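PDB 5OWU: importin subunit beta-1 from Saccharomyces cerevisiae, which carries proteins into the nucleus together with importin alpha, which recognises the classical nuclear localization signal of the cargo. Local coordinates for residues A784-D789 / I828-R833. Residues are numbered along the deposited sequence; the frame is centred on the assembly and turned at random.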
# COMPACT_ATOMS: atom_id res chain seq x y z
N ALA A 784 9.59 -6.89 23.00
CA ALA A 784 8.66 -8.00 22.84
C ALA A 784 7.70 -7.73 21.69
O ALA A 784 7.42 -8.63 20.89
CB ALA A 784 7.89 -8.23 24.15
N GLN A 785 7.19 -6.50 21.59
CA GLN A 785 6.37 -6.17 20.42
C GLN A 785 7.13 -6.44 19.13
O GLN A 785 6.55 -6.94 18.16
CB GLN A 785 5.91 -4.72 20.47
CG GLN A 785 5.06 -4.38 21.67
CD GLN A 785 4.45 -3.00 21.55
OE1 GLN A 785 3.85 -2.67 20.54
NE2 GLN A 785 4.63 -2.19 22.58
N VAL A 786 8.42 -6.12 19.09
CA VAL A 786 9.21 -6.39 17.89
C VAL A 786 9.24 -7.88 17.61
O VAL A 786 9.04 -8.33 16.47
CB VAL A 786 10.64 -5.82 18.03
CG1 VAL A 786 11.55 -6.32 16.89
CG2 VAL A 786 10.60 -4.30 18.03
N ALA A 787 9.49 -8.68 18.64
CA ALA A 787 9.62 -10.12 18.47
C ALA A 787 8.31 -10.78 18.08
O ALA A 787 8.33 -11.89 17.54
CB ALA A 787 10.16 -10.76 19.75
N GLU A 788 7.17 -10.13 18.33
CA GLU A 788 5.88 -10.74 18.02
C GLU A 788 5.39 -10.46 16.60
O GLU A 788 4.78 -11.34 15.98
CB GLU A 788 4.81 -10.24 19.01
CG GLU A 788 4.71 -11.08 20.27
CD GLU A 788 3.81 -10.44 21.31
OE1 GLU A 788 2.62 -10.82 21.37
OE2 GLU A 788 4.28 -9.56 22.05
N ASP A 789 5.63 -9.26 16.06
CA ASP A 789 5.03 -8.87 14.79
C ASP A 789 6.04 -9.05 13.67
O ASP A 789 7.10 -8.40 13.70
CB ASP A 789 4.56 -7.42 14.84
CG ASP A 789 3.81 -7.00 13.58
OD1 ASP A 789 4.09 -7.56 12.49
OD2 ASP A 789 2.94 -6.12 13.67
N ILE A 828 15.28 -15.29 24.80
CA ILE A 828 16.22 -16.29 24.30
C ILE A 828 15.85 -16.71 22.88
O ILE A 828 16.69 -16.70 21.96
CB ILE A 828 16.26 -17.50 25.25
CG1 ILE A 828 16.83 -17.09 26.62
CG2 ILE A 828 17.06 -18.66 24.65
CD1 ILE A 828 16.33 -17.94 27.79
N ASP A 829 14.59 -17.07 22.67
CA ASP A 829 14.13 -17.50 21.36
C ASP A 829 14.35 -16.41 20.31
O ASP A 829 14.74 -16.71 19.18
CB ASP A 829 12.66 -17.90 21.42
CG ASP A 829 12.42 -19.12 22.30
OD1 ASP A 829 13.40 -19.82 22.62
OD2 ASP A 829 11.25 -19.37 22.66
N TYR A 830 14.08 -15.15 20.66
CA TYR A 830 14.27 -14.06 19.71
C TYR A 830 15.74 -13.90 19.34
O TYR A 830 16.08 -13.76 18.16
CB TYR A 830 13.71 -12.76 20.28
CG TYR A 830 13.85 -11.59 19.34
CD1 TYR A 830 13.33 -11.64 18.06
CD2 TYR A 830 14.49 -10.42 19.75
CE1 TYR A 830 13.45 -10.57 17.20
CE2 TYR A 830 14.62 -9.35 18.89
CZ TYR A 830 14.09 -9.43 17.62
OH TYR A 830 14.21 -8.37 16.76
N ILE A 831 16.62 -13.91 20.34
CA ILE A 831 18.05 -13.86 20.08
C ILE A 831 18.45 -14.97 19.12
O ILE A 831 19.23 -14.76 18.19
CB ILE A 831 18.84 -13.94 21.40
CG1 ILE A 831 18.57 -12.69 22.25
CG2 ILE A 831 20.34 -14.09 21.13
CD1 ILE A 831 19.17 -12.72 23.64
N LYS A 832 17.91 -16.18 19.33
CA LYS A 832 18.32 -17.32 18.52
C LYS A 832 17.79 -17.21 17.09
O LYS A 832 18.50 -17.51 16.13
CB LYS A 832 17.88 -18.61 19.19
CG LYS A 832 18.80 -19.01 20.34
CD LYS A 832 18.05 -19.51 21.58
CE LYS A 832 17.89 -21.03 21.56
NZ LYS A 832 17.46 -21.54 22.90
N ARG A 833 16.53 -16.78 16.93
CA ARG A 833 15.99 -16.58 15.59
C ARG A 833 16.79 -15.52 14.84
O ARG A 833 17.04 -15.65 13.64
CB ARG A 833 14.52 -16.17 15.65
CG ARG A 833 13.60 -17.20 16.30
CD ARG A 833 12.16 -17.04 15.83
NE ARG A 833 11.74 -15.64 15.76
CZ ARG A 833 11.16 -14.96 16.75
NH1 ARG A 833 10.93 -15.54 17.92
NH2 ARG A 833 10.82 -13.69 16.57
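Tyr830 and Ala787 join two neighbouring HEAT repeats of the importin beta solenoid. Ala787 lies near the C-terminal end of helix 776-788 in HEAT 18, and Tyr830 lies on helix 825-836 in HEAT 19. The axes of the short helical segments come within 10.6 Å of each other. Their N-to-C directions differ by 55°. The Tyr830 side chain reaches across to Ala787 and Val786.

The ring of Tyr830 presents one face to Ala787. The methyl carbon CB of Ala787 sits 4.0 Å from the centroid of the Tyr830 ring. It lies 25° off the ring normal. This is a CH-pi contact, displaced toward the CG and CD1 side of the ring; the distance from Ala787 CB to Tyr830 CD1 is 3.7 Å. The first torsion of Tyr830 places CG anti to the backbone N (chi1 -179°), extending the ring toward helix 776-788.

The far end of the ring meets Val786. Val786 CG1 approaches obliquely, 3.4 Å from Tyr830 OH. Tyr830 is buried, and its OH is hydrogen-bonded to Ser799 OG. Ala802 and Ile806 of helix 796-812 also touch the Tyr830 side chain, so helix 796-812, also of HEAT 18, shares in the packing.

One turn further along helix 825-836, Arg833 reaches back to the same alanine. Arg833 NH2 gives Ala787 O a weak, bent hydrogen bond of 3.2 Å. The guanidinium also makes a cation-pi contact with Tyr793 of the short helix 790-793. A backbone carbonyl near a helix end thus receives a side-chain donor from the next repeat.

An aromatic side chain set between the first helices of successive repeats is part of the continuous hydrophobic core of a HEAT-repeat solenoid.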